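Transcriptional regulator (Streptococcus dysgalactiae, PDB 4YV9) probably senses short SHP pheromone peptides through its helical-repeat domain and binds DNA through a helix-turn-helix domain to regulate quorum-sensing genes. Local coordinates at residues Y206-E209 against K210-L214; L219-Y222 against E223-V226; L183-Q186 against L187-C191; Y157-L160 against F161-K165. All blocks are in the same frame, centred on the assembly; numbering follows the deposited sequence.

Contact 1: Y206-E209 against K210-L214; sequences YLIE and KIEFL
Two turns of helix 201-215, part of the TPR-like C-terminal domain, bring Tyr206 and Lys210 together as an i/i+4 pair on its partly exposed side. The Lys210 methylene CG sits over one face of the Tyr206 ring, 3.8 Å from its centroid and displaced toward the rim, a CH-pi contact. Lys210 is bent at chi2 and chi3 (-60° and -64°), which folds its aliphatic part over the ring and carries CD within 3.9 Å of Tyr206 OH. Lysine suits a partly exposed place like this, since its methylenes cover an aromatic while the ammonium group stays at the surface. The Glu209 carboxylate lies beside the same chain, with OE1 3.1 Å from Lys210 CD but 4.8 Å from Lys210 NZ, too far for a salt bridge, though the opposite charges probably still attract. On the far side of the helix, Glu212 runs alongside Ile208, its OE2 3.7 Å from Ile208 CG2. Main-chain bonds from Lys210, Ile211, Glu212 and Phe213 back to Tyr206, Leu207, Ile208 and Glu209 hold this spacing. The branched apolar residues turn inward: Ile208 packs on helix 221-236, Leu207 on helix 179-197 and Ile211 on both, while Tyr206 touches helix 157-169.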
ATOM      1  N   TYR B 206      17.348  19.939  -2.370  1.00 50.98           N
ATOM      2  CA  TYR B 206      17.321  18.814  -1.431  1.00 51.19           C
ATOM      3  C   TYR B 206      16.086  17.924  -1.621  1.00 50.42           C
ATOM      4  O   TYR B 206      16.206  16.708  -1.710  1.00 42.15           O
ATOM      5  CB  TYR B 206      17.382  19.320   0.021  1.00 55.69           C
ATOM      6  CG  TYR B 206      17.155  18.239   1.078  1.00 52.60           C
ATOM      7  CD1 TYR B 206      15.869  17.886   1.478  1.00 51.81           C
ATOM      8  CD2 TYR B 206      18.226  17.583   1.676  1.00 57.00           C
ATOM      9  CE1 TYR B 206      15.653  16.903   2.433  1.00 55.78           C
ATOM     10  CE2 TYR B 206      18.025  16.599   2.639  1.00 55.64           C
ATOM     11  CZ  TYR B 206      16.732  16.264   3.012  1.00 61.67           C
ATOM     12  OH  TYR B 206      16.504  15.289   3.959  1.00 62.84           O
ATOM     13  N   LEU B 207      14.899  18.534  -1.680  1.00 44.54           N
ATOM     14  CA  LEU B 207      13.650  17.782  -1.721  1.00 42.42           C
ATOM     15  C   LEU B 207      13.472  17.002  -3.017  1.00 43.76           C
ATOM     16  O   LEU B 207      12.948  15.892  -3.020  1.00 38.01           O
ATOM     17  CB  LEU B 207      12.454  18.723  -1.525  1.00 38.45           C
ATOM     18  CG  LEU B 207      12.267  19.186  -0.087  1.00 45.42           C
ATOM     19  CD1 LEU B 207      11.299  20.364  -0.001  1.00 51.17           C
ATOM     20  CD2 LEU B 207      11.795  18.021   0.767  1.00 42.80           C
ATOM     21  N   ILE B 208      13.906  17.608  -4.112  1.00 43.36           N
ATOM     22  CA  ILE B 208      13.869  16.984  -5.424  1.00 47.56           C
ATOM     23  C   ILE B 208      14.711  15.708  -5.440  1.00 46.37           C
ATOM     24  O   ILE B 208      14.269  14.661  -5.917  1.00 39.02           O
ATOM     25  CB  ILE B 208      14.376  17.979  -6.495  1.00 44.70           C
ATOM     26  CG1 ILE B 208      13.292  19.017  -6.785  1.00 40.24           C
ATOM     27  CG2 ILE B 208      14.801  17.258  -7.761  1.00 51.76           C
ATOM     28  CD1 ILE B 208      13.850  20.320  -7.374  1.00 41.34           C
ATOM     29  N   GLU B 209      15.916  15.798  -4.896  1.00 47.57           N
ATOM     30  CA  GLU B 209      16.787  14.626  -4.778  1.00 50.40           C
ATOM     31  C   GLU B 209      16.141  13.523  -3.915  1.00 48.43           C
ATOM     32  O   GLU B 209      16.141  12.357  -4.304  1.00 43.84           O
ATOM     33  CB  GLU B 209      18.146  15.041  -4.212  1.00 49.68           C
ATOM     34  CG  GLU B 209      19.125  13.905  -4.030  1.00 71.79           C
ATOM     35  CD  GLU B 209      19.023  13.257  -2.658  1.00 74.77           C
ATOM     36  OE1 GLU B 209      18.402  13.862  -1.757  1.00 76.42           O
ATOM     37  OE2 GLU B 209      19.558  12.148  -2.494  1.00 70.59           O
ATOM     38  N   LYS B 210      15.585  13.893  -2.760  1.00 48.74           N
ATOM     39  CA  LYS B 210      14.882  12.934  -1.898  1.00 42.23           C
ATOM     40  C   LYS B 210      13.677  12.307  -2.598  1.00 39.21           C
ATOM     41  O   LYS B 210      13.477  11.100  -2.530  1.00 39.05           O
ATOM     42  CB  LYS B 210      14.409  13.593  -0.600  1.00 41.49           C
ATOM     43  CG  LYS B 210      15.504  14.227   0.235  1.00 46.69           C
ATOM     44  CD  LYS B 210      16.558  13.212   0.669  1.00 50.92           C
ATOM     45  CE  LYS B 210      16.006  12.150   1.589  1.00 49.12           C
ATOM     46  NZ  LYS B 210      17.118  11.205   1.999  1.00 49.84           N
ATOM     47  N   ILE B 211      12.868  13.126  -3.261  1.00 39.01           N
ATOM     48  CA  ILE B 211      11.675  12.616  -3.931  1.00 36.04           C
ATOM     49  C   ILE B 211      12.068  11.650  -5.048  1.00 39.72           C
ATOM     50  O   ILE B 211      11.452  10.608  -5.214  1.00 41.30           O
ATOM     51  CB  ILE B 211      10.802  13.757  -4.484  1.00 38.45           C
ATOM     52  CG1 ILE B 211      10.116  14.503  -3.326  1.00 39.34           C
ATOM     53  CG2 ILE B 211       9.731  13.212  -5.426  1.00 38.60           C
ATOM     54  CD1 ILE B 211       9.654  15.944  -3.692  1.00 36.05           C
ATOM     55  N   GLU B 212      13.112  11.981  -5.796  1.00 45.70           N
ATOM     56  CA  GLU B 212      13.572  11.092  -6.855  1.00 43.14           C
ATOM     57  C   GLU B 212      13.981   9.750  -6.267  1.00 44.15           C
ATOM     58  O   GLU B 212      13.704   8.697  -6.853  1.00 43.13           O
ATOM     59  CB  GLU B 212      14.743  11.707  -7.620  1.00 46.61           C
ATOM     60  CG  GLU B 212      14.345  12.880  -8.482  1.00 52.19           C
ATOM     61  CD  GLU B 212      15.541  13.596  -9.085  1.00 63.83           C
ATOM     62  OE1 GLU B 212      16.681  13.382  -8.610  1.00 66.96           O
ATOM     63  OE2 GLU B 212      15.333  14.368 -10.041  1.00 63.24           O
ATOM     64  N   PHE B 213      14.643   9.793  -5.111  1.00 37.11           N
ATOM     65  CA  PHE B 213      15.076   8.568  -4.453  1.00 43.10           C
ATOM     66  C   PHE B 213      13.871   7.753  -3.978  1.00 44.21           C
ATOM     67  O   PHE B 213      13.847   6.539  -4.139  1.00 38.05           O
ATOM     68  CB  PHE B 213      16.000   8.879  -3.280  1.00 41.31           C
ATOM     69  CG  PHE B 213      16.488   7.660  -2.570  1.00 46.47           C
ATOM     70  CD1 PHE B 213      17.307   6.753  -3.218  1.00 46.00           C
ATOM     71  CD2 PHE B 213      16.108   7.399  -1.264  1.00 53.60           C
ATOM     72  CE1 PHE B 213      17.752   5.609  -2.570  1.00 52.77           C
ATOM     73  CE2 PHE B 213      16.552   6.258  -0.614  1.00 48.33           C
ATOM     74  CZ  PHE B 213      17.372   5.368  -1.268  1.00 50.31           C
ATOM     75  N   LEU B 214      12.877   8.428  -3.401  1.00 37.49           N
ATOM     76  CA  LEU B 214      11.683   7.763  -2.887  1.00 37.44           C
ATOM     77  C   LEU B 214      10.846   7.145  -4.007  1.00 40.42           C
ATOM     78  O   LEU B 214      10.120   6.182  -3.779  1.00 43.72           O
ATOM     79  CB  LEU B 214      10.808   8.743  -2.094  1.00 37.20           C
ATOM     80  CG  LEU B 214      11.303   9.296  -0.756  1.00 39.82           C
ATOM     81  CD1 LEU B 214      10.381  10.428  -0.337  1.00 37.99           C
ATOM     82  CD2 LEU B 214      11.362   8.229   0.331  1.00 41.26           C
TER

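Contact 2: L219-Y222 against E223-V226; sequences LNFY and EKTV
The chain enters helix 221-236 through Asn220, whose positive phi and psi (53° and 48°) turn it into the first helical turn, where Asn220 O accepts Lys224 N at 3.0 Å. Asparagine tolerates this left-handed backbone shape better than most residues. Its ND2 makes a weak, bent bond of 3.1 Å to Glu223 OE1, the amide and carboxylate planes being nearly perpendicular; Thr182 OG1 is the stronger partner of ND2. Glu223 is bent at chi2 (78°), which folds its carboxylate back toward Asn220. Its other oxygen, OE2, lies in plane at the edge of the Tyr222 ring, 3.5 Å from Tyr222 CD2, and bonds to Gln186. Lys224 takes the opposite course: extended beyond CG, it lies along the start of the helix and gives NZ to a lone pair of Leu219 O at 3.0 Å, while also reaching Glu218 O and, as a salt bridge, Glu259 of the second subunit. Phe221 O is gripped twice, from Thr225 N and from Thr225 OG1, the latter at 2.8 Å, on opposite faces of the carbonyl plane; threonine thus satisfies its buried hydroxyl within the helix. Val226 CG2 rests over a face of the Tyr222 ring, 4.0 Å from the centroid, and Tyr222 OH bonds to the backbone of the bound peptide. Phe221 and Tyr222 meet Tyr222 and Phe221 of the second subunit edge-to-face. This helix start thus serves both the dimer interface and the peptide-binding site of the helical-repeat domain.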
ATOM      1  N   LEU B 219       5.934   2.203  -8.343  1.00 38.60           N
ATOM      2  CA  LEU B 219       4.919   2.577  -9.320  1.00 40.47           C
ATOM      3  C   LEU B 219       4.572   4.026  -9.035  1.00 36.80           C
ATOM      4  O   LEU B 219       5.221   4.917  -9.564  1.00 36.90           O
ATOM      5  CB  LEU B 219       3.700   1.663  -9.241  1.00 37.60           C
ATOM      6  CG  LEU B 219       4.050   0.211  -9.599  1.00 44.35           C
ATOM      7  CD1 LEU B 219       2.869  -0.711  -9.347  1.00 47.19           C
ATOM      8  CD2 LEU B 219       4.527   0.124 -11.041  1.00 45.23           C
ATOM      9  N   ASN B 220       3.583   4.258  -8.180  1.00 31.08           N
ATOM     10  CA  ASN B 220       3.333   5.607  -7.674  1.00 34.41           C
ATOM     11  C   ASN B 220       3.172   6.643  -8.792  1.00 33.95           C
ATOM     12  O   ASN B 220       3.820   7.695  -8.768  1.00 31.15           O
ATOM     13  CB  ASN B 220       4.478   6.043  -6.745  1.00 33.74           C
ATOM     14  CG  ASN B 220       4.389   5.401  -5.376  1.00 47.40           C
ATOM     15  OD1 ASN B 220       5.348   4.802  -4.901  1.00 56.46           O
ATOM     16  ND2 ASN B 220       3.223   5.501  -4.748  1.00 48.14           N
ATOM     17  N   PHE B 221       2.350   6.336  -9.790  1.00 31.84           N
ATOM     18  CA  PHE B 221       2.244   7.246 -10.928  1.00 31.94           C
ATOM     19  C   PHE B 221       1.579   8.574 -10.539  1.00 33.07           C
ATOM     20  O   PHE B 221       1.841   9.596 -11.166  1.00 34.53           O
ATOM     21  CB  PHE B 221       1.468   6.607 -12.077  1.00 36.16           C
ATOM     22  CG  PHE B 221       2.293   5.713 -12.966  1.00 35.82           C
ATOM     23  CD1 PHE B 221       3.437   5.081 -12.497  1.00 37.57           C
ATOM     24  CD2 PHE B 221       1.897   5.487 -14.278  1.00 37.04           C
ATOM     25  CE1 PHE B 221       4.166   4.237 -13.317  1.00 38.67           C
ATOM     26  CE2 PHE B 221       2.638   4.656 -15.114  1.00 40.17           C
ATOM     27  CZ  PHE B 221       3.774   4.033 -14.631  1.00 42.83           C
ATOM     28  N   TYR B 222       0.715   8.573  -9.528  1.00 34.13           N
ATOM     29  CA  TYR B 222       0.107   9.842  -9.128  1.00 35.05           C
ATOM     30  C   TYR B 222       1.179  10.806  -8.638  1.00 38.16           C
ATOM     31  O   TYR B 222       1.226  11.972  -9.027  1.00 34.29           O
ATOM     32  CB  TYR B 222      -0.949   9.646  -8.045  1.00 31.75           C
ATOM     33  CG  TYR B 222      -1.356  10.952  -7.418  1.00 37.77           C
ATOM     34  CD1 TYR B 222      -2.048  11.910  -8.161  1.00 44.09           C
ATOM     35  CD2 TYR B 222      -1.032  11.247  -6.104  1.00 40.59           C
ATOM     36  CE1 TYR B 222      -2.426  13.109  -7.605  1.00 46.04           C
ATOM     37  CE2 TYR B 222      -1.408  12.459  -5.536  1.00 44.76           C
ATOM     38  CZ  TYR B 222      -2.100  13.382  -6.292  1.00 50.36           C
ATOM     39  OH  TYR B 222      -2.482  14.590  -5.750  1.00 57.39           O
ATOM     40  N   GLU B 223       2.063  10.312  -7.788  1.00 34.78           N
ATOM     41  CA  GLU B 223       3.113  11.165  -7.265  1.00 34.02           C
ATOM     42  C   GLU B 223       4.104  11.536  -8.354  1.00 32.34           C
ATOM     43  O   GLU B 223       4.618  12.631  -8.351  1.00 33.79           O
ATOM     44  CB  GLU B 223       3.833  10.477  -6.097  1.00 34.92           C
ATOM     45  CG  GLU B 223       2.938  10.282  -4.875  1.00 34.35           C
ATOM     46  CD  GLU B 223       1.976   9.104  -5.023  1.00 38.64           C
ATOM     47  OE1 GLU B 223       2.257   8.197  -5.850  1.00 40.36           O
ATOM     48  OE2 GLU B 223       0.959   9.080  -4.296  1.00 38.16           O
ATOM     49  N   LYS B 224       4.389  10.614  -9.271  1.00 32.11           N
ATOM     50  CA  LYS B 224       5.284  10.927 -10.386  1.00 33.95           C
ATOM     51  C   LYS B 224       4.700  12.017 -11.297  1.00 32.47           C
ATOM     52  O   LYS B 224       5.438  12.843 -11.839  1.00 32.24           O
ATOM     53  CB  LYS B 224       5.572   9.677 -11.204  1.00 31.21           C
ATOM     54  CG  LYS B 224       6.478   8.675 -10.471  1.00 39.32           C
ATOM     55  CD  LYS B 224       6.660   7.406 -11.284  1.00 33.36           C
ATOM     56  CE  LYS B 224       7.803   6.543 -10.714  1.00 39.41           C
ATOM     57  NZ  LYS B 224       7.736   5.173 -11.264  1.00 33.69           N
ATOM     58  N   THR B 225       3.381  12.001 -11.464  1.00 33.21           N
ATOM     59  CA  THR B 225       2.725  12.993 -12.323  1.00 37.27           C
ATOM     60  C   THR B 225       2.747  14.368 -11.675  1.00 36.39           C
ATOM     61  O   THR B 225       3.053  15.364 -12.331  1.00 36.63           O
ATOM     62  CB  THR B 225       1.287  12.616 -12.628  1.00 37.56           C
ATOM     63  OG1 THR B 225       1.263  11.363 -13.316  1.00 36.19           O
ATOM     64  CG2 THR B 225       0.617  13.693 -13.492  1.00 37.51           C
ATOM     65  N   VAL B 226       2.431  14.418 -10.380  1.00 37.17           N
ATOM     66  CA  VAL B 226       2.479  15.681  -9.647  1.00 38.51           C
ATOM     67  C   VAL B 226       3.915  16.198  -9.603  1.00 38.31           C
ATOM     68  O   VAL B 226       4.165  17.383  -9.819  1.00 41.68           O
ATOM     69  CB  VAL B 226       1.907  15.517  -8.215  1.00 44.07           C
ATOM     70  CG1 VAL B 226       2.210  16.730  -7.356  1.00 39.39           C
ATOM     71  CG2 VAL B 226       0.389  15.265  -8.276  1.00 36.53           C
TER

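Contact 3: L183-Q186 against L187-C191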
ATOM      1  N   LEU B 183       2.733   8.068   1.514  1.00 35.57           N
ATOM      2  CA  LEU B 183       2.371   9.283   2.246  1.00 36.26           C
ATOM      3  C   LEU B 183       3.571  10.218   2.404  1.00 38.55           C
ATOM      4  O   LEU B 183       3.461  11.416   2.137  1.00 34.76           O
ATOM      5  CB  LEU B 183       1.779   8.951   3.624  1.00 35.95           C
ATOM      6  CG  LEU B 183       0.351   8.395   3.627  1.00 42.27           C
ATOM      7  CD1 LEU B 183      -0.013   7.780   4.963  1.00 40.11           C
ATOM      8  CD2 LEU B 183      -0.627   9.495   3.282  1.00 45.28           C
ATOM      9  N   VAL B 184       4.703   9.685   2.860  1.00 34.08           N
ATOM     10  CA  VAL B 184       5.911  10.507   3.001  1.00 36.79           C
ATOM     11  C   VAL B 184       6.293  11.183   1.673  1.00 36.92           C
ATOM     12  O   VAL B 184       6.736  12.343   1.645  1.00 32.91           O
ATOM     13  CB  VAL B 184       7.107   9.677   3.513  1.00 34.94           C
ATOM     14  CG1 VAL B 184       8.402  10.469   3.362  1.00 33.68           C
ATOM     15  CG2 VAL B 184       6.893   9.276   4.975  1.00 36.83           C
ATOM     16  N   THR B 185       6.104  10.463   0.570  1.00 33.48           N
ATOM     17  CA  THR B 185       6.410  11.016  -0.746  1.00 31.12           C
ATOM     18  C   THR B 185       5.478  12.192  -1.051  1.00 31.23           C
ATOM     19  O   THR B 185       5.922  13.257  -1.484  1.00 36.33           O
ATOM     20  CB  THR B 185       6.307   9.936  -1.840  1.00 27.98           C
ATOM     21  OG1 THR B 185       7.189   8.845  -1.510  1.00 32.32           O
ATOM     22  CG2 THR B 185       6.698  10.513  -3.186  1.00 31.88           C
ATOM     23  N   GLN B 186       4.189  12.008  -0.782  1.00 32.43           N
ATOM     24  CA  GLN B 186       3.215  13.068  -1.001  1.00 37.84           C
ATOM     25  C   GLN B 186       3.518  14.312  -0.167  1.00 40.59           C
ATOM     26  O   GLN B 186       3.470  15.429  -0.682  1.00 38.11           O
ATOM     27  CB  GLN B 186       1.807  12.545  -0.713  1.00 34.61           C
ATOM     28  CG  GLN B 186       1.328  11.559  -1.781  1.00 39.58           C
ATOM     29  CD  GLN B 186       0.116  10.719  -1.355  1.00 47.59           C
ATOM     30  OE1 GLN B 186      -0.258  10.679  -0.178  1.00 51.08           O
ATOM     31  NE2 GLN B 186      -0.481  10.021  -2.318  1.00 40.54           N
ATOM     32  N   LEU B 187       3.854  14.132   1.108  1.00 35.59           N
ATOM     33  CA  LEU B 187       4.146  15.283   1.964  1.00 37.44           C
ATOM     34  C   LEU B 187       5.468  15.965   1.600  1.00 38.39           C
ATOM     35  O   LEU B 187       5.632  17.165   1.828  1.00 42.52           O
ATOM     36  CB  LEU B 187       4.170  14.867   3.436  1.00 36.20           C
ATOM     37  CG  LEU B 187       2.826  14.490   4.072  1.00 37.97           C
ATOM     38  CD1 LEU B 187       2.979  14.501   5.580  1.00 45.82           C
ATOM     39  CD2 LEU B 187       1.696  15.433   3.639  1.00 39.24           C
ATOM     40  N   SER B 188       6.417  15.204   1.054  1.00 36.39           N
ATOM     41  CA  SER B 188       7.677  15.792   0.608  1.00 36.57           C
ATOM     42  C   SER B 188       7.414  16.692  -0.590  1.00 37.46           C
ATOM     43  O   SER B 188       7.946  17.803  -0.670  1.00 37.80           O
ATOM     44  CB  SER B 188       8.710  14.715   0.247  1.00 37.83           C
ATOM     45  OG  SER B 188       9.023  13.912   1.373  1.00 37.70           O
ATOM     46  N   ILE B 189       6.598  16.207  -1.519  1.00 32.98           N
ATOM     47  CA  ILE B 189       6.194  17.017  -2.664  1.00 35.12           C
ATOM     48  C   ILE B 189       5.460  18.288  -2.209  1.00 38.33           C
ATOM     49  O   ILE B 189       5.706  19.373  -2.741  1.00 41.74           O
ATOM     50  CB  ILE B 189       5.314  16.201  -3.636  1.00 38.53           C
ATOM     51  CG1 ILE B 189       6.153  15.081  -4.274  1.00 37.42           C
ATOM     52  CG2 ILE B 189       4.707  17.113  -4.716  1.00 44.12           C
ATOM     53  CD1 ILE B 189       5.361  14.097  -5.099  1.00 38.74           C
ATOM     54  N   ASN B 190       4.586  18.152  -1.214  1.00 41.18           N
ATOM     55  CA  ASN B 190       3.877  19.292  -0.621  1.00 42.17           C
ATOM     56  C   ASN B 190       4.863  20.335  -0.092  1.00 44.07           C
ATOM     57  O   ASN B 190       4.680  21.532  -0.284  1.00 41.99           O
ATOM     58  CB  ASN B 190       2.940  18.818   0.504  1.00 41.67           C
ATOM     59  CG  ASN B 190       2.048  19.940   1.049  1.00 55.89           C
ATOM     60  OD1 ASN B 190       1.196  20.468   0.339  1.00 52.21           O
ATOM     61  ND2 ASN B 190       2.229  20.285   2.321  1.00 58.06           N
ATOM     62  N   CYS B 191       5.924  19.879   0.561  1.00 46.56           N
ATOM     63  CA  CYS B 191       6.916  20.817   1.064  1.00 49.21           C
ATOM     64  C   CYS B 191       7.684  21.460  -0.085  1.00 48.18           C
ATOM     65  O   CYS B 191       8.000  22.649  -0.036  1.00 49.46           O
ATOM     66  CB  CYS B 191       7.895  20.134   2.023  1.00 42.19           C
ATOM     67  SG  CYS B 191       8.843  21.316   3.014  1.00 49.72           S
TER
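With chi1 at -62°, Ser188 carries OG beside its own backbone N and anti to its carbonyl carbon, which points the hydroxyl back down the helix to Val184 O. OG donates to that oxygen at 2.8 Å and Ser188 N at 2.9 Å, the two donors arriving from opposite faces of the carbonyl plane. One carbonyl therefore receives two bonds, and the small serine settles its polar atom in a buried place without leaving the helix. Val184, with CG1 anti to the backbone N (chi1 168°), brings that methyl within 4.0 Å of Ser188 OG, a contact without polar character. One residue on, about 100° round the helix, Thr185 CG2 and Ile189 CD1 approach to 4.3 Å, and Ile189 CG1 lies 3.3 Å from Thr185 O. The Thr185 hydroxyl itself bonds to Lys181 O. These residues belong to helix 179-197, a central helix of the TPR-like repeat domain, and its flanks divide the work. Ser188 packs against helices 157-169 and 201-215, where its small side chain probably helps the helices lie close, whereas Leu183, Gln186, Leu187 and Asn190 touch the bound peptide. Leu187 N bonds to Leu183 O at 2.9 Å, and this one-turn spacing places the two leucines on the same flank, where both offer apolar surface to the ligand. Gln186, extended beyond CG toward its polar partner Glu223, also packs on Leu219 of the second subunit.

Contact 4: Y157-L160 against F161-K165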
ATOM      1  N   TYR B 157       7.365  27.894   8.017  1.00 56.60           N
ATOM      2  CA  TYR B 157       7.993  27.161   6.917  1.00 60.48           C
ATOM      3  C   TYR B 157       9.289  26.456   7.319  1.00 60.17           C
ATOM      4  O   TYR B 157       9.531  25.312   6.923  1.00 54.29           O
ATOM      5  CB  TYR B 157       8.294  28.078   5.723  1.00 63.22           C
ATOM      6  CG  TYR B 157       9.248  27.404   4.759  1.00 61.63           C
ATOM      7  CD1 TYR B 157       8.801  26.398   3.907  1.00 61.08           C
ATOM      8  CD2 TYR B 157      10.602  27.728   4.741  1.00 61.73           C
ATOM      9  CE1 TYR B 157       9.667  25.754   3.043  1.00 63.54           C
ATOM     10  CE2 TYR B 157      11.476  27.086   3.881  1.00 68.23           C
ATOM     11  CZ  TYR B 157      11.003  26.098   3.036  1.00 65.64           C
ATOM     12  OH  TYR B 157      11.863  25.453   2.179  1.00 66.43           O
ATOM     13  N   ASN B 158      10.140  27.135   8.079  1.00 57.85           N
ATOM     14  CA  ASN B 158      11.423  26.537   8.407  1.00 59.24           C
ATOM     15  C   ASN B 158      11.292  25.342   9.334  1.00 54.66           C
ATOM     16  O   ASN B 158      12.077  24.403   9.238  1.00 56.58           O
ATOM     17  CB  ASN B 158      12.373  27.568   9.012  1.00 65.76           C
ATOM     18  CG  ASN B 158      13.416  28.039   8.017  1.00 75.18           C
ATOM     19  OD1 ASN B 158      14.350  27.301   7.685  1.00 80.42           O
ATOM     20  ND2 ASN B 158      13.260  29.265   7.526  1.00 73.79           N
ATOM     21  N   THR B 159      10.308  25.367  10.228  1.00 51.55           N
ATOM     22  CA  THR B 159      10.076  24.231  11.106  1.00 50.68           C
ATOM     23  C   THR B 159       9.469  23.100  10.290  1.00 51.38           C
ATOM     24  O   THR B 159       9.809  21.929  10.480  1.00 47.68           O
ATOM     25  CB  THR B 159       9.154  24.590  12.287  1.00 51.13           C
ATOM     26  OG1 THR B 159       9.796  25.573  13.108  1.00 58.31           O
ATOM     27  CG2 THR B 159       8.840  23.353  13.132  1.00 42.88           C
ATOM     28  N   LEU B 160       8.581  23.462   9.370  1.00 47.08           N
ATOM     29  CA  LEU B 160       7.969  22.488   8.472  1.00 41.98           C
ATOM     30  C   LEU B 160       9.038  21.781   7.651  1.00 39.87           C
ATOM     31  O   LEU B 160       9.025  20.556   7.521  1.00 41.97           O
ATOM     32  CB  LEU B 160       6.958  23.169   7.545  1.00 48.40           C
ATOM     33  CG  LEU B 160       6.231  22.293   6.522  1.00 48.48           C
ATOM     34  CD1 LEU B 160       5.465  21.189   7.202  1.00 41.32           C
ATOM     35  CD2 LEU B 160       5.288  23.142   5.678  1.00 49.49           C
ATOM     36  N   PHE B 161       9.975  22.555   7.108  1.00 42.26           N
ATOM     37  CA  PHE B 161      11.054  21.973   6.312  1.00 49.19           C
ATOM     38  C   PHE B 161      11.911  21.018   7.141  1.00 48.23           C
ATOM     39  O   PHE B 161      12.267  19.933   6.682  1.00 47.57           O
ATOM     40  CB  PHE B 161      11.938  23.059   5.710  1.00 45.17           C
ATOM     41  CG  PHE B 161      13.154  22.521   5.012  1.00 51.20           C
ATOM     42  CD1 PHE B 161      13.032  21.834   3.814  1.00 52.88           C
ATOM     43  CD2 PHE B 161      14.415  22.691   5.559  1.00 48.98           C
ATOM     44  CE1 PHE B 161      14.148  21.326   3.172  1.00 58.85           C
ATOM     45  CE2 PHE B 161      15.534  22.192   4.919  1.00 57.15           C
ATOM     46  CZ  PHE B 161      15.402  21.508   3.726  1.00 58.61           C
ATOM     47  N   LEU B 162      12.244  21.436   8.356  1.00 48.98           N
ATOM     48  CA  LEU B 162      13.060  20.624   9.251  1.00 53.74           C
ATOM     49  C   LEU B 162      12.315  19.361   9.684  1.00 48.98           C
ATOM     50  O   LEU B 162      12.917  18.295   9.811  1.00 41.67           O
ATOM     51  CB  LEU B 162      13.490  21.437  10.475  1.00 51.43           C
ATOM     52  CG  LEU B 162      14.501  22.547  10.190  1.00 61.89           C
ATOM     53  CD1 LEU B 162      14.923  23.259  11.473  1.00 63.83           C
ATOM     54  CD2 LEU B 162      15.709  21.985   9.446  1.00 67.13           C
ATOM     55  N   LEU B 163      11.007  19.487   9.890  1.00 43.82           N
ATOM     56  CA  LEU B 163      10.172  18.347  10.245  1.00 45.21           C
ATOM     57  C   LEU B 163      10.084  17.373   9.087  1.00 42.20           C
ATOM     58  O   LEU B 163      10.071  16.158   9.286  1.00 42.47           O
ATOM     59  CB  LEU B 163       8.766  18.796  10.657  1.00 42.89           C
ATOM     60  CG  LEU B 163       8.622  19.353  12.075  1.00 46.88           C
ATOM     61  CD1 LEU B 163       7.212  19.915  12.305  1.00 41.94           C
ATOM     62  CD2 LEU B 163       8.963  18.280  13.108  1.00 47.85           C
ATOM     63  N   THR B 164      10.027  17.913   7.876  1.00 42.48           N
ATOM     64  CA  THR B 164       9.954  17.080   6.686  1.00 46.76           C
ATOM     65  C   THR B 164      11.237  16.255   6.540  1.00 41.52           C
ATOM     66  O   THR B 164      11.170  15.056   6.245  1.00 40.24           O
ATOM     67  CB  THR B 164       9.712  17.926   5.417  1.00 49.40           C
ATOM     68  OG1 THR B 164       8.502  18.683   5.568  1.00 39.98           O
ATOM     69  CG2 THR B 164       9.584  17.023   4.192  1.00 44.15           C
ATOM     70  N   LYS B 165      12.391  16.894   6.763  1.00 39.58           N
ATOM     71  CA  LYS B 165      13.688  16.209   6.735  1.00 43.03           C
ATOM     72  C   LYS B 165      13.721  15.057   7.742  1.00 46.26           C
ATOM     73  O   LYS B 165      14.208  13.974   7.435  1.00 44.98           O
ATOM     74  CB  LYS B 165      14.846  17.176   7.033  1.00 48.17           C
ATOM     75  CG  LYS B 165      15.271  18.053   5.863  1.00 52.52           C
ATOM     76  CD  LYS B 165      16.515  18.889   6.192  1.00 52.26           C
ATOM     77  CE  LYS B 165      17.746  18.018   6.335  1.00 62.72           C
ATOM     78  NZ  LYS B 165      18.976  18.812   6.627  1.00 69.92           N
TER
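Aromatic packing between Tyr157 and Phe161 opens helix 157-169. Both rings leave the backbone with CG anti to N (chi1 165° and 173°) and run side by side in the same direction, one turn apart. The Phe161 methylene CB stands over one face of the Tyr157 ring, near its rim and 4.2 Å from Tyr157 CZ, while Tyr157 OH comes to 4.1 Å from Phe161 CD1. The two rings do not stack on each other; His203 stacks on Phe161 and meets Tyr157 as well. Tyrosine fits because its ring packs on Phe161 while the hydroxyl at its end bonds to Ser195 OG and His203 ND1.

Aliphatic packing occupies another flank. Thr159 and Leu163 lie alongside each other, with Thr159 CG2 3.9 Å from Leu163 CD1. Threonine serves both purposes here, its methyl packing on leucine while OG1 bonds to Asn156 OD1 just before the helix.

Hydrogen bonds make up the third group. Phe161, Leu162 and Leu163 donate their backbone N atoms to Tyr157, Asn158 and Thr159. At Leu160 O the bonding doubles: Thr164 N and Thr164 OG1 each reach it at 2.8 Å, from opposite faces of its plane, the hydroxyl standing well above that plane. This second bond lets a polar side chain sit in the core.

Around these two turns, Thr159 and Leu163 face helix 124-136, Leu160 and Thr164 pack on helix 179-197, and Asn158 and Lys165 touch helix 201-215.

All four contacts are one-turn associations within successive helices of the C-terminal domain, and contact 3 touches each of the others. Ile189 CG1 meets Ile211 CD1 of contact 1 at 3.7 Å, and Cys191 SG lies 3.7 Å from Thr164 OG1 of contact 4. With contact 2 the tie is polar, Gln186 NE2 lying 2.6 Å from Glu223 OE2. Contacts 1 and 4 touch where Tyr206 OH packs on Lys165 CG. Contacts 2 and 4 are well separated, their centres about 23 Å apart. The bound peptide is reached by contacts 2 and 3, the same two that touch the second subunit, whereas neither segment of contact 1 or contact 4 meets the other chain.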